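Local coordinates for tryptophanyl-tRNA synthetase (Campylobacter jejuni subsp. jejuni, PDB 3TZL), which probably catalyses the ATP-dependent attachment of tryptophan to its cognate tRNA, working as a class I synthetase and a homodimer, at residues G23-M28 with A65-L70. Numbering follows the deposited sequence.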
ATOM      1  N   GLY B  23      27.034  -2.257  19.957  1.00 50.14           N
ATOM      2  CA  GLY B  23      25.862  -1.655  20.570  1.00 51.64           C
ATOM      3  C   GLY B  23      24.541  -2.353  20.269  1.00 56.47           C
ATOM      4  O   GLY B  23      23.617  -2.292  21.079  1.00 64.77           O
ATOM      5  N   ALA B  24      24.429  -3.016  19.121  1.00 47.25           N
ATOM      6  CA  ALA B  24      23.157  -3.648  18.763  1.00 49.35           C
ATOM      7  C   ALA B  24      23.306  -4.983  18.045  1.00 47.84           C
ATOM      8  O   ALA B  24      22.636  -5.959  18.383  1.00 45.77           O
ATOM      9  CB  ALA B  24      22.313  -2.701  17.923  1.00 49.16           C
ATOM     10  N   ILE B  25      24.178  -5.021  17.045  1.00 44.15           N
ATOM     11  CA  ILE B  25      24.231  -6.171  16.148  1.00 40.01           C
ATOM     12  C   ILE B  25      24.721  -7.451  16.816  1.00 40.98           C
ATOM     13  O   ILE B  25      24.118  -8.505  16.616  1.00 43.78           O
ATOM     14  CB  ILE B  25      25.053  -5.872  14.897  1.00 39.47           C
ATOM     15  CG1 ILE B  25      24.364  -4.777  14.092  1.00 38.77           C
ATOM     16  CG2 ILE B  25      25.253  -7.153  14.069  1.00 40.51           C
ATOM     17  CD1 ILE B  25      25.135  -4.345  12.885  1.00 44.71           C
ATOM     18  N   LYS B  26      25.762  -7.362  17.618  1.00 38.36           N
ATOM     19  CA  LYS B  26      26.281  -8.523  18.296  1.00 42.23           C
ATOM     20  C   LYS B  26      25.238  -9.149  19.190  1.00 47.49           C
ATOM     21  O   LYS B  26      25.109 -10.334  19.245  1.00 49.39           O
ATOM     22  CB  LYS B  26      27.505  -8.170  19.115  1.00 43.61           C
ATOM     23  CG  LYS B  26      28.396  -9.332  19.324  1.00 56.02           C
ATOM     24  CD  LYS B  26      29.492  -9.084  20.330  1.00 64.93           C
ATOM     25  CE  LYS B  26      30.520 -10.169  20.230  1.00 69.42           C
ATOM     26  NZ  LYS B  26      29.974 -11.467  20.626  1.00 70.93           N
ATOM     27  N   GLN B  27      24.500  -8.309  19.882  1.00 48.01           N
ATOM     28  CA  GLN B  27      23.447  -8.748  20.785  1.00 52.56           C
ATOM     29  C   GLN B  27      22.390  -9.508  19.997  1.00 51.46           C
ATOM     30  O   GLN B  27      21.874 -10.542  20.433  1.00 51.40           O
ATOM     31  CB  GLN B  27      22.811  -7.540  21.488  1.00 57.45           C
ATOM     32  CG  GLN B  27      23.708  -6.851  22.541  1.00 62.37           C
ATOM     33  CD  GLN B  27      24.716  -5.864  21.943  1.00 64.70           C
ATOM     34  OE1 GLN B  27      24.793  -5.676  20.724  1.00 64.66           O
ATOM     35  NE2 GLN B  27      25.495  -5.228  22.811  1.00 66.20           N
HETATM   36  N   MSE B  28      22.083  -8.979  18.821  1.00 45.55           N
HETATM   37  CA  MSE B  28      21.072  -9.561  17.966  1.00 44.47           C
HETATM   38  C   MSE B  28      21.549 -10.904  17.437  1.00 44.19           C
HETATM   39  O   MSE B  28      20.807 -11.875  17.439  1.00 44.23           O
HETATM   40  CB  MSE B  28      20.759  -8.603  16.819  1.00 39.52           C
HETATM   41  CG  MSE B  28      19.730  -9.117  15.864  1.00 37.89           C
HETATM   42 SE   MSE B  28      19.421  -7.842  14.467  0.70 56.94          SE
HETATM   43  CE  MSE B  28      19.851  -6.210  15.486  1.00 56.27           C
ATOM     44  N   ALA B  65      24.322  -8.344   2.951  1.00 37.95           N
ATOM     45  CA  ALA B  65      25.694  -8.873   3.033  1.00 37.26           C
ATOM     46  C   ALA B  65      26.330  -8.563   4.383  1.00 36.93           C
ATOM     47  O   ALA B  65      26.983  -9.422   4.980  1.00 37.00           O
ATOM     48  CB  ALA B  65      26.560  -8.323   1.908  1.00 33.86           C
ATOM     49  N   ALA B  66      26.122  -7.350   4.879  1.00 32.47           N
ATOM     50  CA  ALA B  66      26.693  -6.971   6.169  1.00 34.53           C
ATOM     51  C   ALA B  66      26.135  -7.803   7.328  1.00 36.03           C
ATOM     52  O   ALA B  66      26.880  -8.261   8.198  1.00 32.65           O
ATOM     53  CB  ALA B  66      26.473  -5.493   6.436  1.00 32.85           C
ATOM     54  N   PHE B  67      24.821  -8.001   7.363  1.00 34.97           N
ATOM     55  CA  PHE B  67      24.266  -8.693   8.524  1.00 36.36           C
ATOM     56  C   PHE B  67      24.602 -10.182   8.495  1.00 38.46           C
ATOM     57  O   PHE B  67      24.895 -10.796   9.523  1.00 37.33           O
ATOM     58  CB  PHE B  67      22.769  -8.415   8.682  1.00 35.54           C
ATOM     59  CG  PHE B  67      22.464  -7.000   9.130  1.00 37.55           C
ATOM     60  CD1 PHE B  67      22.682  -6.611  10.437  1.00 40.68           C
ATOM     61  CD2 PHE B  67      21.955  -6.070   8.243  1.00 39.12           C
ATOM     62  CE1 PHE B  67      22.403  -5.305  10.852  1.00 39.67           C
ATOM     63  CE2 PHE B  67      21.688  -4.769   8.636  1.00 38.12           C
ATOM     64  CZ  PHE B  67      21.907  -4.387   9.947  1.00 39.38           C
ATOM     65  N   LEU B  68      24.575 -10.763   7.305  1.00 38.66           N
ATOM     66  CA  LEU B  68      25.015 -12.137   7.150  1.00 37.52           C
ATOM     67  C   LEU B  68      26.471 -12.270   7.576  1.00 37.11           C
ATOM     68  O   LEU B  68      26.819 -13.172   8.347  1.00 37.50           O
ATOM     69  CB  LEU B  68      24.818 -12.590   5.706  1.00 39.28           C
ATOM     70  CG  LEU B  68      23.349 -12.780   5.352  1.00 41.09           C
ATOM     71  CD1 LEU B  68      23.197 -13.031   3.873  1.00 44.19           C
ATOM     72  CD2 LEU B  68      22.772 -13.932   6.144  1.00 42.54           C
ATOM     73  N   SER B  69      27.317 -11.355   7.101  1.00 34.12           N
ATOM     74  CA  SER B  69      28.748 -11.395   7.430  1.00 38.69           C
ATOM     75  C   SER B  69      29.051 -11.307   8.921  1.00 39.33           C
ATOM     76  O   SER B  69      30.011 -11.906   9.397  1.00 43.53           O
ATOM     77  CB  SER B  69      29.488 -10.275   6.713  1.00 39.29           C
ATOM     78  OG  SER B  69      29.429 -10.526   5.337  1.00 48.23           O
ATOM     79  N   LEU B  70      28.232 -10.555   9.647  1.00 40.35           N
ATOM     80  CA  LEU B  70      28.471 -10.311  11.062  1.00 38.48           C
ATOM     81  C   LEU B  70      27.789 -11.353  11.964  1.00 40.86           C
ATOM     82  O   LEU B  70      27.976 -11.337  13.175  1.00 41.46           O
ATOM     83  CB  LEU B  70      28.055  -8.886  11.427  1.00 35.21           C
ATOM     84  CG  LEU B  70      28.939  -7.812  10.781  1.00 37.56           C
ATOM     85  CD1 LEU B  70      28.207  -6.474  10.700  1.00 35.16           C
ATOM     86  CD2 LEU B  70      30.214  -7.647  11.591  1.00 39.11           C
TER
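Ile25 reaches across to Phe67 and Leu70 with its two branches, and these apolar contacts are what joins the segments. The longer branch goes to the aromatic ring: Ile25 CD1 lies 3.5 Å from Phe67 CE1, while Ile25 CG1 stands 3.8 Å from the same ring carbon. Ile25 CD1 is also 4.1 Å from Phe67 CD1, so the methyl meets the CD1-CE1 side of the ring at an oblique angle. The two side chains cross at about a right angle. The shorter branch serves the other partner, with Ile25 CG2 at 4.2 Å from Leu70 CB. This division follows from the isoleucine torsions: CG1 is anti to the carbonyl carbon (chi1 -64°) and CD1 continues it, anti to CA, whereas CG2 is anti to the backbone N. All three residues are buried.

No polar bond joins the two segments; the side-chain bond of note lies within 65-70. Ser69 OG donates to Ala65 O over 2.7 Å, with a C=O···OG angle of 146° and OG tilted 34° from the carbonyl plane. Ser69 N reaches Ala65 O at 2.9 Å from the opposite face, so two donors grip one carbonyl of a buried residue.

The contact packs helix 18-30, whose first turn holds the end of the predicted 'HIGH' motif, against the C-terminal part of helix 53-70 in the nucleotide-binding fold of class I synthetases. Gly23 touches the bound ADP. Phe67 also packs on Pro12 and on Ile41 of strand 36-41, Leu70 meets Tyr21 of helix 18-30, and Tyr284 of helix 278-289 packs against Ala65, Ala66 and Ser69.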